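Local coordinates for protein beta-L-arabinobiosidase (Bacteroides thetaiotaomicron, PDB 5MQR) that probably hydrolyses glycosidic linkages of plant pectin as a beta-L-arabinobiosidase, with a less certain exo-alpha-sialidase activity, at residues E234-D237 with Y241-Q244; V697-S700 with Y705-I708; W907-D912 with E926-E931. All blocks are in the same frame, centred on the assembly; numbering follows the deposited sequence.

The three contacts follow one another along the chain and share no element. Contact 1 is buried and joins two consecutive helices in the N-terminal propeller region; its chemistry is apolar, with no hydrogen bond between its segments. Contacts 2 and 3 lie about 83 and 70 Å from it, centre to centre, in the glycoside hydrolase part of the chain, and are themselves about 34 Å apart. Contact 2 joins two parts of one loop, contact 3 a 3-10 segment and a beta turn. Partly buried contact 2 uses one neutral amide against a peptide backbone, with a small apolar touch beside it, whereas contact 3, at the surface, depends on an arginine set among carboxylates.

Contact 1: residues E234-D237 with Y241-Q244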
loop_
_atom_site.group_PDB
_atom_site.type_symbol
_atom_site.label_atom_id
_atom_site.label_comp_id
_atom_site.label_asym_id
_atom_site.label_seq_id
_atom_site.Cartn_x
_atom_site.Cartn_y
_atom_site.Cartn_z
ATOM N N GLU A 234 5.559 -4.804 -42.112
ATOM C CA GLU A 234 5.358 -3.972 -40.922
ATOM C C GLU A 234 6.542 -4.023 -39.962
ATOM O O GLU A 234 6.805 -3.043 -39.266
ATOM C CB GLU A 234 4.122 -4.411 -40.113
ATOM C CG GLU A 234 2.776 -4.056 -40.731
ATOM C CD GLU A 234 1.605 -4.742 -40.043
ATOM O OE1 GLU A 234 1.707 -5.141 -38.861
ATOM O OE2 GLU A 234 0.561 -4.886 -40.706
ATOM N N ILE A 235 7.200 -5.178 -39.869
ATOM C CA ILE A 235 8.376 -5.308 -39.031
ATOM C C ILE A 235 9.457 -4.398 -39.584
ATOM O O ILE A 235 10.020 -3.601 -38.836
ATOM C CB ILE A 235 8.891 -6.744 -38.979
ATOM C CG1 ILE A 235 7.894 -7.623 -38.209
ATOM C CG2 ILE A 235 10.271 -6.791 -38.332
ATOM C CD1 ILE A 235 8.076 -9.102 -38.465
ATOM N N LEU A 236 9.714 -4.512 -40.883
ATOM C CA LEU A 236 10.731 -3.701 -41.564
ATOM C C LEU A 236 10.433 -2.204 -41.506
ATOM O O LEU A 236 11.345 -1.411 -41.451
ATOM C CB LEU A 236 10.882 -4.118 -43.032
ATOM C CG LEU A 236 11.484 -5.501 -43.313
ATOM C CD1 LEU A 236 11.385 -5.857 -44.802
ATOM C CD2 LEU A 236 12.933 -5.552 -42.843
ATOM N N ASP A 237 9.159 -1.829 -41.494
ATOM C CA ASP A 237 8.767 -0.417 -41.412
ATOM C C ASP A 237 8.649 0.090 -39.989
ATOM O O ASP A 237 8.252 1.227 -39.784
ATOM C CB ASP A 237 7.444 -0.177 -42.165
ATOM C CG ASP A 237 7.540 -0.474 -43.682
ATOM O OD1 ASP A 237 8.656 -0.547 -44.262
ATOM O OD2 ASP A 237 6.462 -0.648 -44.298
ATOM N N TYR A 241 11.630 -2.093 -34.084
ATOM C CA TYR A 241 12.117 -3.424 -34.413
ATOM C C TYR A 241 13.497 -3.372 -35.080
ATOM O O TYR A 241 14.335 -4.228 -34.803
ATOM C CB TYR A 241 11.069 -4.205 -35.245
ATOM C CG TYR A 241 9.985 -4.749 -34.341
ATOM C CD1 TYR A 241 9.007 -3.911 -33.791
ATOM C CD2 TYR A 241 9.992 -6.082 -33.954
ATOM C CE1 TYR A 241 8.034 -4.412 -32.927
ATOM C CE2 TYR A 241 9.037 -6.592 -33.099
ATOM C CZ TYR A 241 8.059 -5.760 -32.584
ATOM O OH TYR A 241 7.134 -6.302 -31.710
HETATM N N MSE A 242 13.767 -2.360 -35.907
HETATM C CA MSE A 242 15.109 -2.225 -36.525
HETATM C C MSE A 242 16.179 -1.946 -35.473
HETATM O O MSE A 242 17.299 -2.467 -35.574
HETATM C CB MSE A 242 15.129 -1.186 -37.629
HETATM C CG MSE A 242 14.143 -1.473 -38.753
HETATM SE SE MSE A 242 14.509 -3.200 -39.585
HETATM C CE MSE A 242 13.238 -4.314 -38.577
HETATM N N MSE A 243 15.827 -1.210 -34.417
HETATM C CA MSE A 243 16.726 -0.986 -33.281
HETATM C C MSE A 243 17.166 -2.254 -32.596
HETATM O O MSE A 243 18.203 -2.269 -31.925
HETATM C CB MSE A 243 16.076 -0.121 -32.209
HETATM C CG MSE A 243 15.838 1.318 -32.663
HETATM SE SE MSE A 243 17.509 2.274 -33.079
HETATM C CE MSE A 243 17.975 2.604 -31.190
ATOM N N GLN A 244 16.385 -3.323 -32.744
ATOM C CA GLN A 244 16.686 -4.611 -32.118
ATOM C C GLN A 244 17.332 -5.587 -33.069
ATOM O O GLN A 244 17.460 -6.753 -32.744
ATOM C CB GLN A 244 15.411 -5.218 -31.529
ATOM C CG GLN A 244 14.733 -4.319 -30.510
ATOM C CD GLN A 244 13.435 -4.900 -29.986
ATOM O OE1 GLN A 244 13.436 -5.899 -29.260
ATOM N NE2 GLN A 244 12.310 -4.285 -30.373
#
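Ile235 and Leu236, in the last turn of helix 226-236, pack against Tyr241 and Met242 of the short helix 239-242, and the evidence for the pairing is wholly one of van der Waals distances. Among the apolar side-chain contacts, the CG2 branch of Ile235 meets both residues of the second helix. Ile235 CG2 lies 3.9 Å from the methyl Met242 CE, the two side chains running at roughly right angles, and 4.1 Å from Tyr241 CB. Leu236 takes a smaller share, its CD2 branch coming within 4.3 Å of the selenium, SE, of Met242, a residue present as selenomethionine.

A second group of contacts sets side chains against backbone carbonyls. The Met242 chain is bent at both chi2 (-59°) and chi3 (96°), which folds Met242 CE back to 3.3 Å from Ile235 O, while its CG rests 3.9 Å from Leu236 O. Tyr241 CB reaches the same oxygen, Ile235 O, at 3.8 Å. The carbonyls at this helix end are thus partly covered by carbon and selenium.

Polar bonds are made to other parts of the fold. The Tyr241 hydroxyl pairs with Asn379, and its ring meets Tyr156 edge-to-face, with a bound calcium ion about 6 Å from the side chain. Ile235 and Tyr241 both touch Met166; strands 148-157 and 163-170, which carry Tyr156 and Met166, belong to one four-stranded antiparallel sheet, consistent with a propeller blade covered by the helix pair.

With no hydrogen bond between the segments, the join between the helices probably relies on shape and exclusion of water, while the orientation of the Tyr241 ring is probably set by its partners beyond the pair.

Contact 2: residues V697-S700 with Y705-I708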
loop_
_atom_site.group_PDB
_atom_site.type_symbol
_atom_site.label_atom_id
_atom_site.label_comp_id
_atom_site.label_asym_id
_atom_site.label_seq_id
_atom_site.Cartn_x
_atom_site.Cartn_y
_atom_site.Cartn_z
ATOM N N VAL A 697 -4.976 24.311 34.865
ATOM C CA VAL A 697 -4.945 25.101 36.090
ATOM C C VAL A 697 -6.254 24.981 36.890
ATOM O O VAL A 697 -7.325 24.715 36.328
ATOM C CB VAL A 697 -4.634 26.601 35.834
ATOM C CG1 VAL A 697 -3.282 26.780 35.133
ATOM C CG2 VAL A 697 -5.783 27.285 35.091
ATOM N N GLN A 698 -6.134 25.154 38.207
ATOM C CA GLN A 698 -7.241 24.958 39.140
ATOM C C GLN A 698 -8.230 26.107 39.012
ATOM O O GLN A 698 -7.898 27.226 39.370
ATOM C CB GLN A 698 -6.722 24.913 40.586
ATOM C CG GLN A 698 -7.795 24.824 41.670
ATOM C CD GLN A 698 -8.408 23.451 41.732
ATOM O OE1 GLN A 698 -9.599 23.248 41.398
ATOM N NE2 GLN A 698 -7.589 22.474 42.135
ATOM N N ARG A 699 -9.446 25.837 38.553
ATOM C CA ARG A 699 -10.466 26.898 38.439
ATOM C C ARG A 699 -11.385 26.948 39.672
ATOM O O ARG A 699 -11.745 25.919 40.222
ATOM C CB ARG A 699 -11.264 26.735 37.144
ATOM C CG ARG A 699 -10.365 26.620 35.913
ATOM C CD ARG A 699 -9.677 27.928 35.574
ATOM N NE ARG A 699 -10.602 28.863 34.950
ATOM C CZ ARG A 699 -10.419 30.181 34.849
ATOM N NH1 ARG A 699 -9.345 30.781 35.356
ATOM N NH2 ARG A 699 -11.333 30.917 34.242
ATOM N N SER A 700 -11.766 28.150 40.075
ATOM C CA SER A 700 -12.570 28.352 41.299
ATOM C C SER A 700 -14.051 27.948 41.158
ATOM O O SER A 700 -14.748 27.826 42.168
ATOM C CB SER A 700 -12.512 29.817 41.733
ATOM O OG SER A 700 -13.175 30.619 40.778
ATOM N N TYR A 705 -12.560 17.556 41.365
ATOM C CA TYR A 705 -11.454 17.179 40.479
ATOM C C TYR A 705 -11.208 18.165 39.312
ATOM O O TYR A 705 -10.753 17.777 38.235
ATOM C CB TYR A 705 -11.666 15.742 39.972
ATOM C CG TYR A 705 -12.311 14.869 41.009
ATOM C CD1 TYR A 705 -11.789 14.800 42.312
ATOM C CD2 TYR A 705 -13.482 14.152 40.730
ATOM C CE1 TYR A 705 -12.406 14.040 43.303
ATOM C CE2 TYR A 705 -14.093 13.368 41.709
ATOM C CZ TYR A 705 -13.561 13.317 42.992
ATOM O OH TYR A 705 -14.171 12.563 43.954
ATOM N N ASN A 706 -11.495 19.441 39.549
ATOM C CA ASN A 706 -11.350 20.502 38.553
ATOM C C ASN A 706 -12.200 20.317 37.253
ATOM O O ASN A 706 -11.880 20.860 36.192
ATOM C CB ASN A 706 -9.855 20.719 38.243
ATOM C CG ASN A 706 -9.567 22.082 37.685
ATOM O OD1 ASN A 706 -10.147 23.085 38.120
ATOM N ND2 ASN A 706 -8.668 22.138 36.700
ATOM N N LEU A 707 -13.306 19.591 37.361
ATOM C CA LEU A 707 -14.136 19.305 36.199
ATOM C C LEU A 707 -15.050 20.475 35.852
ATOM O O LEU A 707 -15.697 21.047 36.720
ATOM C CB LEU A 707 -14.955 18.043 36.436
ATOM C CG LEU A 707 -14.142 16.756 36.602
ATOM C CD1 LEU A 707 -15.055 15.609 37.025
ATOM C CD2 LEU A 707 -13.398 16.411 35.320
ATOM N N ILE A 708 -15.066 20.825 34.573
ATOM C CA ILE A 708 -15.929 21.852 34.030
ATOM C C ILE A 708 -16.749 21.236 32.872
ATOM O O ILE A 708 -16.191 20.630 31.961
ATOM C CB ILE A 708 -15.077 23.024 33.534
ATOM C CG1 ILE A 708 -14.356 23.685 34.709
ATOM C CG2 ILE A 708 -15.927 24.034 32.773
ATOM C CD1 ILE A 708 -13.232 24.615 34.316
#
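Asn706 reads the backbone of residues 697-700 with both ends of its amide. Asn706 ND2 donates to Val697 O at 2.9 Å, coming from above that carbonyl's plane (53° out of it), and Asn706 OD1 accepts from Arg699 N over an equal 2.9 Å along a nearly straight line, 169° at the hydrogen. The side-chain amide therefore does what a peptide group would do, straddling Gln698; its CG stands anti to the backbone N (chi1 -157°), which sends the amide toward residues 697-700. OD1 also bonds to the Ser702 hydroxyl, in the connection between the segments. Close by, Ile708 CD1 fits against the aliphatic part of Arg699, 3.8 Å from Arg699 CG.

Both segments belong to the loop between strand 691-692 and helix 712-719 of this six-hairpin glycosidase, so the pairing closes a bend within one irregular connection rather than joining separate helices.

The looser side is that of solvent-exposed Gln698, whose CB points away from the other segment but whose chain bends back to bring its amide end near Asn706. Arg699 is held from outside the pair, its guanidinium turned to the Tyr701 hydroxyl and to a cation-pi contact with Phe695.

Contact 3: residues W907-D912 with E926-E931; sequences WKEIMD and ERRHPE
Glu909, in a 3-10 segment, and Arg928, at the third position of a type I beta turn from Glu926 to His929, bridge two backbones that stay well apart, the nearest CA atoms, of Glu909 and Glu926, being 8.0 Å from each other. Arg928 holds CG between its backbone N and carbonyl carbon (chi1 67°) and extends its guanidinium end-on to Glu909. Both terminal nitrogens grip a single oxygen through bent bonds (149° and 142° at the hydrogens): Arg928 NH1 lies 2.8 Å from Glu909 OE1, approaching from above the carboxylate plane, and Arg928 NH2 lies 3.0 Å from the same OE1, on its syn lone pair. The guanidinium edge serves two further carboxylates. Asp912 OD2 makes a longer salt bridge to Arg928 NH2 (3.2 Å), while Arg928 NH1 binds Glu926 OE1 within the turn at 2.7 Å. Around this network, Arg884 also pairs with Glu926, and the backbone N of Lys914 binds Asp912 OD1.

A leucine in place of Arg928 would probably leave Glu909 and Asp912 without the counter-charge that ties them to the turn, and the Glu909 carboxylate freer to rotate.

Since Glu909 OE1 and Glu926 OE1 lie only 4.9 Å apart, the interposed arginine is likely to offset their mutual repulsion, so that charge pairing rather than apolar burial joins these two surface loops.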
loop_
_atom_site.group_PDB
_atom_site.type_symbol
_atom_site.label_atom_id
_atom_site.label_comp_id
_atom_site.label_asym_id
_atom_site.label_seq_id
_atom_site.Cartn_x
_atom_site.Cartn_y
_atom_site.Cartn_z
ATOM N N TRP A 907 -24.981 29.784 4.797
ATOM C CA TRP A 907 -23.621 29.323 4.626
ATOM C C TRP A 907 -22.758 30.226 3.731
ATOM O O TRP A 907 -21.535 30.070 3.712
ATOM C CB TRP A 907 -23.620 27.875 4.119
ATOM C CG TRP A 907 -24.038 26.938 5.183
ATOM C CD1 TRP A 907 -25.237 26.321 5.311
ATOM C CD2 TRP A 907 -23.252 26.525 6.285
ATOM N NE1 TRP A 907 -25.256 25.542 6.440
ATOM C CE2 TRP A 907 -24.041 25.641 7.056
ATOM C CE3 TRP A 907 -21.955 26.813 6.704
ATOM C CZ2 TRP A 907 -23.570 25.045 8.225
ATOM C CZ3 TRP A 907 -21.482 26.220 7.871
ATOM C CH2 TRP A 907 -22.287 25.339 8.612
ATOM N N LYS A 908 -23.368 31.174 3.022
ATOM C CA LYS A 908 -22.597 32.130 2.230
ATOM C C LYS A 908 -21.717 33.012 3.107
ATOM O O LYS A 908 -20.680 33.481 2.649
ATOM C CB LYS A 908 -23.500 33.002 1.351
ATOM C CG LYS A 908 -24.138 32.223 0.223
ATOM C CD LYS A 908 -24.896 33.108 -0.757
ATOM C CE LYS A 908 -25.372 32.261 -1.935
ATOM N NZ LYS A 908 -25.954 33.084 -3.040
ATOM N N GLU A 909 -22.108 33.201 4.365
ATOM C CA GLU A 909 -21.357 34.062 5.276
ATOM C C GLU A 909 -19.996 33.491 5.675
ATOM O O GLU A 909 -19.151 34.208 6.177
ATOM C CB GLU A 909 -22.188 34.394 6.514
ATOM C CG GLU A 909 -23.499 35.083 6.185
ATOM C CD GLU A 909 -23.291 36.329 5.330
ATOM O OE1 GLU A 909 -22.647 37.271 5.841
ATOM O OE2 GLU A 909 -23.748 36.351 4.153
ATOM N N ILE A 910 -19.783 32.215 5.413
ATOM C CA ILE A 910 -18.485 31.593 5.596
ATOM C C ILE A 910 -17.426 32.222 4.668
ATOM O O ILE A 910 -16.254 32.333 5.052
ATOM C CB ILE A 910 -18.586 30.063 5.395
ATOM C CG1 ILE A 910 -19.469 29.431 6.469
ATOM C CG2 ILE A 910 -17.228 29.387 5.426
ATOM C CD1 ILE A 910 -19.029 29.619 7.907
HETATM N N MSE A 911 -17.842 32.663 3.479
HETATM C CA MSE A 911 -16.894 33.154 2.472
HETATM C C MSE A 911 -16.905 34.647 2.355
HETATM O O MSE A 911 -16.281 35.181 1.459
HETATM C CB MSE A 911 -17.264 32.550 1.121
HETATM C CG MSE A 911 -17.496 31.039 1.232
HETATM SE SE MSE A 911 -18.206 30.382 -0.476
HETATM C CE MSE A 911 -20.076 30.910 -0.194
ATOM N N ASP A 912 -17.584 35.339 3.259
ATOM C CA ASP A 912 -17.716 36.783 3.194
ATOM C C ASP A 912 -16.925 37.396 4.321
ATOM O O ASP A 912 -17.145 37.082 5.476
ATOM C CB ASP A 912 -19.185 37.176 3.305
ATOM C CG ASP A 912 -19.454 38.661 2.936
ATOM O OD1 ASP A 912 -18.535 39.518 2.929
ATOM O OD2 ASP A 912 -20.639 38.978 2.668
ATOM N N GLU A 926 -20.712 38.084 13.092
ATOM C CA GLU A 926 -20.470 38.651 11.775
ATOM C C GLU A 926 -19.657 39.946 11.892
ATOM O O GLU A 926 -19.967 40.817 12.697
ATOM C CB GLU A 926 -21.789 38.873 11.025
ATOM C CG GLU A 926 -22.756 39.827 11.718
ATOM C CD GLU A 926 -24.073 39.958 11.016
ATOM O OE1 GLU A 926 -24.152 39.716 9.790
ATOM O OE2 GLU A 926 -25.038 40.325 11.716
ATOM N N ARG A 927 -18.626 40.070 11.068
ATOM C CA ARG A 927 -17.698 41.204 11.157
ATOM C C ARG A 927 -18.340 42.572 10.846
ATOM O O ARG A 927 -17.876 43.601 11.355
ATOM C CB ARG A 927 -16.488 40.940 10.277
ATOM C CG ARG A 927 -15.685 39.753 10.787
ATOM C CD ARG A 927 -14.548 39.397 9.858
ATOM N NE ARG A 927 -13.451 40.349 9.960
ATOM C CZ ARG A 927 -12.498 40.535 9.041
ATOM N NH1 ARG A 927 -12.471 39.840 7.899
ATOM N NH2 ARG A 927 -11.555 41.440 9.264
ATOM N N ARG A 928 -19.410 42.572 10.039
ATOM C CA ARG A 928 -20.194 43.787 9.730
ATOM C C ARG A 928 -20.981 44.389 10.888
ATOM O O ARG A 928 -21.443 45.525 10.787
ATOM C CB ARG A 928 -21.196 43.516 8.592
ATOM C CG ARG A 928 -22.327 42.535 8.926
ATOM C CD ARG A 928 -23.351 42.499 7.802
ATOM N NE ARG A 928 -22.801 41.888 6.596
ATOM C CZ ARG A 928 -22.673 40.575 6.388
ATOM N NH1 ARG A 928 -23.059 39.681 7.300
ATOM N NH2 ARG A 928 -22.162 40.143 5.246
ATOM N N HIS A 929 -21.198 43.632 11.956
ATOM C CA HIS A 929 -22.085 44.101 12.989
ATOM C C HIS A 929 -21.432 45.234 13.802
ATOM O O HIS A 929 -20.274 45.108 14.222
ATOM C CB HIS A 929 -22.555 42.970 13.894
ATOM C CG HIS A 929 -23.775 43.324 14.670
ATOM N ND1 HIS A 929 -23.707 43.926 15.899
ATOM C CD2 HIS A 929 -25.088 43.211 14.374
ATOM C CE1 HIS A 929 -24.927 44.167 16.340
ATOM N NE2 HIS A 929 -25.786 43.736 15.435
ATOM N N PRO A 930 -22.168 46.352 14.008
ATOM C CA PRO A 930 -21.557 47.491 14.708
ATOM C C PRO A 930 -21.083 47.200 16.133
ATOM O O PRO A 930 -20.206 47.890 16.625
ATOM C CB PRO A 930 -22.681 48.560 14.724
ATOM C CG PRO A 930 -23.674 48.134 13.682
ATOM C CD PRO A 930 -23.547 46.644 13.553
ATOM N N GLU A 931 -21.690 46.233 16.806
ATOM C CA GLU A 931 -21.205 45.788 18.115
ATOM C C GLU A 931 -20.085 44.727 18.096
ATOM O O GLU A 931 -19.705 44.209 19.167
ATOM C CB GLU A 931 -22.370 45.307 18.984
ATOM C CG GLU A 931 -23.499 46.322 19.156
ATOM C CD GLU A 931 -24.676 45.747 19.939
ATOM O OE1 GLU A 931 -24.424 45.018 20.931
ATOM O OE2 GLU A 931 -25.855 46.024 19.572
#